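Local coordinates for protein adhesin competence repressor (PDB 5JLU) that represses transcription as a zinc-responsive, DNA-binding regulator of the MarR family, sensing zinc ions in Streptococcus pyogenes, at residues A[46-51]-A[110-115]; A[55-60]-A[69-74]. All coordinates share one frame; numbering follows the deposited sequence.

Contact 1: residues A[46-51]-A[110-115]; sequences ILMLLS and EHTHHH. With ZN (zinc ion), chain B.
Met48 makes its closest contact to three residues of 110-115, His111, Thr112 and His115, with its terminal methyl. The chain leaves helix 41-52 extended, CG anti to the backbone N (chi1 176°), and bends only at its last torsion, which turns CE in among the three side chains. There CE lies 3.5 Å from Thr112 OG1, with His111 ND1 and His115 CD2 only slightly farther off. It approaches both imidazoles obliquely, while the methionine chain as a whole runs at about a right angle to the His111 side chain. The sulfur stands farther back, at loose sulfur-aromatic range of both rings.

The two imidazoles are turned differently around the metal: CD2 of His115 hangs over one face of His111, toward its rim, whereas CD2 of His111 lies at the edge of the His115 ring, in its plane. Each gives NE2 to the zinc ion at 2.1 Å, and His45 with three waters completes six ligands. The methyl thus packs alongside two first-shell ligands. Asp12 of the second subunit holds His115 ND1, a second-shell bond which, with the metal bond at NE2, would restrain the ring's rotation and ties the zinc site to the dimer.

On the other flank a water bridges Ser51 OG and Thr112 OG1, while Ser51 OG itself donates to Met48 O.

The helix axes are 10.1 Å apart and nearly perpendicular, at 96°. Behind this small surface contact, Ile46 packs on helices 57-64 and 68-80, and Leu50 on strand 96-100.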
loop_
_atom_site.group_PDB
_atom_site.type_symbol
_atom_site.label_atom_id
_atom_site.label_comp_id
_atom_site.label_asym_id
_atom_site.label_seq_id
_atom_site.Cartn_x
_atom_site.Cartn_y
_atom_site.Cartn_z
ATOM N N ILE A 46 12.343 1.067 8.172
ATOM C CA ILE A 46 13.267 1.427 9.248
ATOM C C ILE A 46 14.525 0.548 9.180
ATOM O O ILE A 46 15.677 1.038 9.242
ATOM C CB ILE A 46 12.587 1.320 10.624
ATOM C CG1 ILE A 46 11.604 2.485 10.738
ATOM C CG2 ILE A 46 13.612 1.309 11.781
ATOM C CD1 ILE A 46 10.654 2.366 11.937
ATOM N N LEU A 47 14.327 -0.748 9.110
ATOM C CA LEU A 47 15.462 -1.640 9.061
ATOM C C LEU A 47 16.257 -1.287 7.803
ATOM O O LEU A 47 17.456 -1.123 7.920
ATOM C CB LEU A 47 15.059 -3.126 9.120
ATOM C CG LEU A 47 14.373 -3.651 10.400
ATOM C CD1 LEU A 47 13.963 -5.099 10.229
ATOM C CD2 LEU A 47 15.185 -3.567 11.646
ATOM N N MET A 48 15.614 -1.090 6.629
ATOM C CA MET A 48 16.394 -0.676 5.423
ATOM C C MET A 48 17.298 0.568 5.689
ATOM O O MET A 48 18.492 0.595 5.342
ATOM C CB MET A 48 15.463 -0.432 4.230
ATOM C CG MET A 48 16.114 0.082 2.959
ATOM S SD MET A 48 14.965 0.144 1.563
ATOM C CE MET A 48 15.008 -1.531 1.076
ATOM N N LEU A 49 16.736 1.614 6.279
ATOM C CA LEU A 49 17.503 2.845 6.446
ATOM C C LEU A 49 18.615 2.660 7.502
ATOM O O LEU A 49 19.739 3.241 7.387
ATOM C CB LEU A 49 16.587 4.017 6.822
ATOM C CG LEU A 49 15.630 4.520 5.742
ATOM C CD1 LEU A 49 14.637 5.466 6.369
ATOM C CD2 LEU A 49 16.392 5.255 4.615
ATOM N N LEU A 50 18.307 1.903 8.558
ATOM C CA LEU A 50 19.305 1.632 9.611
ATOM C C LEU A 50 20.440 0.729 9.149
ATOM O O LEU A 50 21.552 0.872 9.652
ATOM C CB LEU A 50 18.664 1.061 10.889
ATOM C CG LEU A 50 17.875 2.100 11.627
ATOM C CD1 LEU A 50 17.052 1.458 12.747
ATOM C CD2 LEU A 50 18.758 3.262 12.088
ATOM N N SER A 51 20.187 -0.143 8.165
ATOM C CA SER A 51 21.198 -1.046 7.631
ATOM C C SER A 51 22.334 -0.285 6.921
ATOM O O SER A 51 23.419 -0.798 6.802
ATOM C CB SER A 51 20.591 -2.038 6.614
ATOM O OG SER A 51 20.265 -1.317 5.416
ATOM N N GLU A 110 17.330 -9.298 2.676
ATOM C CA GLU A 110 16.247 -9.812 1.824
ATOM C C GLU A 110 15.189 -8.815 1.362
ATOM O O GLU A 110 14.647 -8.883 0.236
ATOM C CB GLU A 110 15.505 -10.927 2.563
ATOM C CG GLU A 110 14.320 -11.581 1.831
ATOM C CD GLU A 110 14.670 -12.238 0.452
ATOM O OE1 GLU A 110 13.720 -12.624 -0.275
ATOM O OE2 GLU A 110 15.868 -12.400 0.077
ATOM N N HIS A 111 14.778 -7.962 2.271
ATOM C CA HIS A 111 13.846 -6.922 1.901
ATOM C C HIS A 111 14.548 -5.949 0.937
ATOM O O HIS A 111 13.967 -5.561 -0.051
ATOM C CB HIS A 111 13.342 -6.214 3.150
ATOM C CG HIS A 111 12.536 -5.015 2.855
ATOM N ND1 HIS A 111 13.010 -3.728 3.036
ATOM C CD2 HIS A 111 11.297 -4.907 2.321
ATOM C CE1 HIS A 111 12.062 -2.885 2.676
ATOM N NE2 HIS A 111 11.021 -3.579 2.225
ATOM N N THR A 112 15.818 -5.639 1.178
ATOM C CA THR A 112 16.564 -4.763 0.298
ATOM C C THR A 112 16.748 -5.361 -1.084
ATOM O O THR A 112 16.794 -4.641 -2.081
ATOM C CB THR A 112 17.909 -4.420 0.908
ATOM O OG1 THR A 112 17.705 -3.568 2.019
ATOM C CG2 THR A 112 18.854 -3.704 -0.054
ATOM N N HIS A 113 16.834 -6.676 -1.145
ATOM C CA HIS A 113 17.106 -7.366 -2.399
ATOM C C HIS A 113 15.828 -7.415 -3.217
ATOM O O HIS A 113 15.868 -7.230 -4.441
ATOM C CB HIS A 113 17.731 -8.766 -2.145
ATOM C CG HIS A 113 17.745 -9.642 -3.363
ATOM N ND1 HIS A 113 18.650 -9.481 -4.400
ATOM C CD2 HIS A 113 16.918 -10.642 -3.736
ATOM C CE1 HIS A 113 18.383 -10.354 -5.349
ATOM N NE2 HIS A 113 17.344 -11.077 -4.965
ATOM N N HIS A 114 14.687 -7.641 -2.564
ATOM C CA HIS A 114 13.373 -7.516 -3.248
ATOM C C HIS A 114 13.080 -6.099 -3.811
ATOM O O HIS A 114 12.448 -5.986 -4.858
ATOM C CB HIS A 114 12.207 -7.970 -2.337
ATOM C CG HIS A 114 12.142 -9.464 -2.125
ATOM N ND1 HIS A 114 11.042 -10.093 -1.574
ATOM C CD2 HIS A 114 13.029 -10.451 -2.416
ATOM C CE1 HIS A 114 11.256 -11.397 -1.528
ATOM N NE2 HIS A 114 12.454 -11.641 -2.036
ATOM N N HIS A 115 13.508 -5.041 -3.114
ATOM C CA HIS A 115 13.468 -3.673 -3.651
ATOM C C HIS A 115 14.356 -3.522 -4.912
ATOM O O HIS A 115 13.927 -2.871 -5.868
ATOM C CB HIS A 115 13.714 -2.581 -2.581
ATOM C CG HIS A 115 12.467 -2.284 -1.815
ATOM N ND1 HIS A 115 11.479 -1.441 -2.301
ATOM C CD2 HIS A 115 11.971 -2.825 -0.670
ATOM C CE1 HIS A 115 10.440 -1.471 -1.495
ATOM N NE2 HIS A 115 10.732 -2.259 -0.471
HETATM ZN ZN ZN B . 9.551 -2.385 1.270
HETATM O O HOH W 1 20.133 -3.709 3.811
HETATM O O HOH W 2 7.908 -1.307 0.339
HETATM O O HOH W 3 8.159 -2.860 2.906
HETATM O O HOH W 4 8.785 -4.015 0.344
#

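Contact 2: residues A[55-60]-A[69-74]; sequences LTNTDL and AAVTKA
Thr72 OG1 and Asn57 OD1 approach to 2.7 Å, the shortest polar contact between 55-60 and 69-74. The hydroxyl lies between this amide oxygen and Gln68 O, one turn earlier on the same helix, both within hydrogen-bonding distance. The asparagine gets there because its CG is anti to the backbone N (chi1 174°), which carries the amide out from the start of helix 57-64 and obliquely across the threonine side chain. On the way it slides past Val71 in the opposite sense, and OD1 comes to rest 3.7 Å from Val71 CG1.

Val71 is the apolar side of the same junction. Its CG1, anti to the backbone N, reaches in toward helix 57-64 and sits 4.0 Å from Leu60 CB, the two side chains crossing at about a right angle. The nearest CA pair is Asn57 and Val71, 6.3 Å apart.

Helices 57-64 and 68-80 are the helix-turn-helix of the MarR winged-helix domain; in this family the second of them is the recognition helix that enters the DNA major groove. Here Asn57 and Leu60 of the first helix pack on Val71 and Thr72 of the second.

The first helix is secured at its start by a capping box. Thr56 OG1 accepts from Asp59 N at 3.0 Å, and Thr56 N donates in return to Asp59 OD2, nearly straight (173°), though well out of the carboxylate plane. Just before it, Leu55 pairs through its backbone with Phe98 of strand 96-100. Leu60 also touches Ile46 of helix 41-52 and Ile75 farther along 68-80.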
loop_
_atom_site.group_PDB
_atom_site.type_symbol
_atom_site.label_atom_id
_atom_site.label_comp_id
_atom_site.label_asym_id
_atom_site.label_seq_id
_atom_site.Cartn_x
_atom_site.Cartn_y
_atom_site.Cartn_z
ATOM N N LEU A 55 20.852 5.991 12.921
ATOM C CA LEU A 55 19.978 7.171 12.829
ATOM C C LEU A 55 19.159 7.277 14.078
ATOM O O LEU A 55 18.984 6.291 14.817
ATOM C CB LEU A 55 19.019 7.129 11.589
ATOM C CG LEU A 55 19.548 7.002 10.152
ATOM C CD1 LEU A 55 18.477 6.487 9.159
ATOM C CD2 LEU A 55 20.112 8.330 9.655
ATOM N N THR A 56 18.595 8.455 14.265
ATOM C CA THR A 56 17.681 8.685 15.355
ATOM C C THR A 56 16.242 8.447 14.956
ATOM O O THR A 56 15.897 8.381 13.774
ATOM C CB THR A 56 17.782 10.160 15.862
ATOM O OG1 THR A 56 17.595 11.069 14.767
ATOM C CG2 THR A 56 19.127 10.409 16.480
ATOM N N ASN A 57 15.390 8.420 15.965
ATOM C CA ASN A 57 13.976 8.411 15.763
ATOM C C ASN A 57 13.563 9.541 14.781
ATOM O O ASN A 57 12.854 9.342 13.778
ATOM C CB ASN A 57 13.279 8.511 17.144
ATOM C CG ASN A 57 11.765 8.651 17.041
ATOM O OD1 ASN A 57 11.005 7.790 17.494
ATOM N ND2 ASN A 57 11.320 9.746 16.420
ATOM N N THR A 58 14.061 10.727 15.046
ATOM C CA THR A 58 13.683 11.904 14.252
ATOM C C THR A 58 14.313 11.890 12.821
ATOM O O THR A 58 13.665 12.287 11.891
ATOM C CB THR A 58 13.831 13.248 15.039
ATOM O OG1 THR A 58 14.379 14.244 14.175
ATOM C CG2 THR A 58 14.673 13.157 16.383
ATOM N N ASP A 59 15.520 11.368 12.612
ATOM C CA ASP A 59 16.028 11.197 11.225
ATOM C C ASP A 59 15.108 10.237 10.465
ATOM O O ASP A 59 14.842 10.444 9.327
ATOM C CB ASP A 59 17.390 10.549 11.190
ATOM C CG ASP A 59 18.502 11.404 11.849
ATOM O OD1 ASP A 59 18.435 12.642 11.680
ATOM O OD2 ASP A 59 19.422 10.817 12.527
ATOM N N LEU A 60 14.685 9.156 11.130
ATOM C CA LEU A 60 13.819 8.123 10.540
ATOM C C LEU A 60 12.512 8.702 10.218
ATOM O O LEU A 60 12.027 8.454 9.138
ATOM C CB LEU A 60 13.617 6.944 11.520
ATOM C CG LEU A 60 14.896 6.085 11.696
ATOM C CD1 LEU A 60 14.787 5.120 12.898
ATOM C CD2 LEU A 60 15.234 5.316 10.421
ATOM N N ALA A 69 5.931 9.639 16.486
ATOM C CA ALA A 69 5.241 8.681 17.348
ATOM C C ALA A 69 5.014 7.320 16.619
ATOM O O ALA A 69 5.084 6.258 17.232
ATOM C CB ALA A 69 3.934 9.290 17.888
ATOM N N ALA A 70 4.776 7.349 15.314
ATOM C CA ALA A 70 4.689 6.122 14.508
ATOM C C ALA A 70 6.072 5.438 14.492
ATOM O O ALA A 70 6.163 4.236 14.560
ATOM C CB ALA A 70 4.202 6.421 13.083
ATOM N N VAL A 71 7.144 6.222 14.465
ATOM C CA VAL A 71 8.482 5.631 14.481
ATOM C C VAL A 71 8.767 4.985 15.836
ATOM O O VAL A 71 9.260 3.894 15.857
ATOM C CB VAL A 71 9.602 6.627 14.139
ATOM C CG1 VAL A 71 10.964 5.962 14.305
ATOM C CG2 VAL A 71 9.445 7.124 12.685
ATOM N N THR A 72 8.487 5.679 16.933
ATOM C CA THR A 72 8.676 5.200 18.309
ATOM C C THR A 72 7.919 3.903 18.547
ATOM O O THR A 72 8.437 2.976 19.139
ATOM C CB THR A 72 8.143 6.264 19.309
ATOM O OG1 THR A 72 8.944 7.434 19.178
ATOM C CG2 THR A 72 8.256 5.806 20.803
ATOM N N LYS A 73 6.696 3.855 18.074
ATOM C CA LYS A 73 5.902 2.638 18.101
ATOM C C LYS A 73 6.560 1.454 17.304
ATOM O O LYS A 73 6.777 0.385 17.845
ATOM C CB LYS A 73 4.498 2.979 17.592
ATOM C CG LYS A 73 3.461 1.897 17.820
ATOM C CD LYS A 73 2.202 2.460 18.514
ATOM C CE LYS A 73 1.259 1.351 18.970
ATOM N NZ LYS A 73 0.925 0.470 17.814
ATOM N N ALA A 74 6.924 1.680 16.050
ATOM C CA ALA A 74 7.579 0.661 15.229
ATOM C C ALA A 74 8.908 0.199 15.816
ATOM O O ALA A 74 9.190 -0.998 15.839
ATOM C CB ALA A 74 7.845 1.195 13.834
#

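Contacts 1 and 2 have centres about 16 Å apart and share one MarR-type domain. Along the chain the order is 46-51, 55-60, 69-74, then 110-115, so both segments of contact 2 fall between those of contact 1. Helix 41-52 joins them: it runs into strand 55-56, and its residues also pack directly on contact 2, Leu50 against Leu55 and Ile46 CD1 3.6 Å from Ala74 CB. This helix itself supplies the zinc ligand His45 and meets helix 105-127, which carries His111 and His115, while also packing on the helix-turn-helix, an arrangement consistent with zinc binding being passed to the helix-turn-helix.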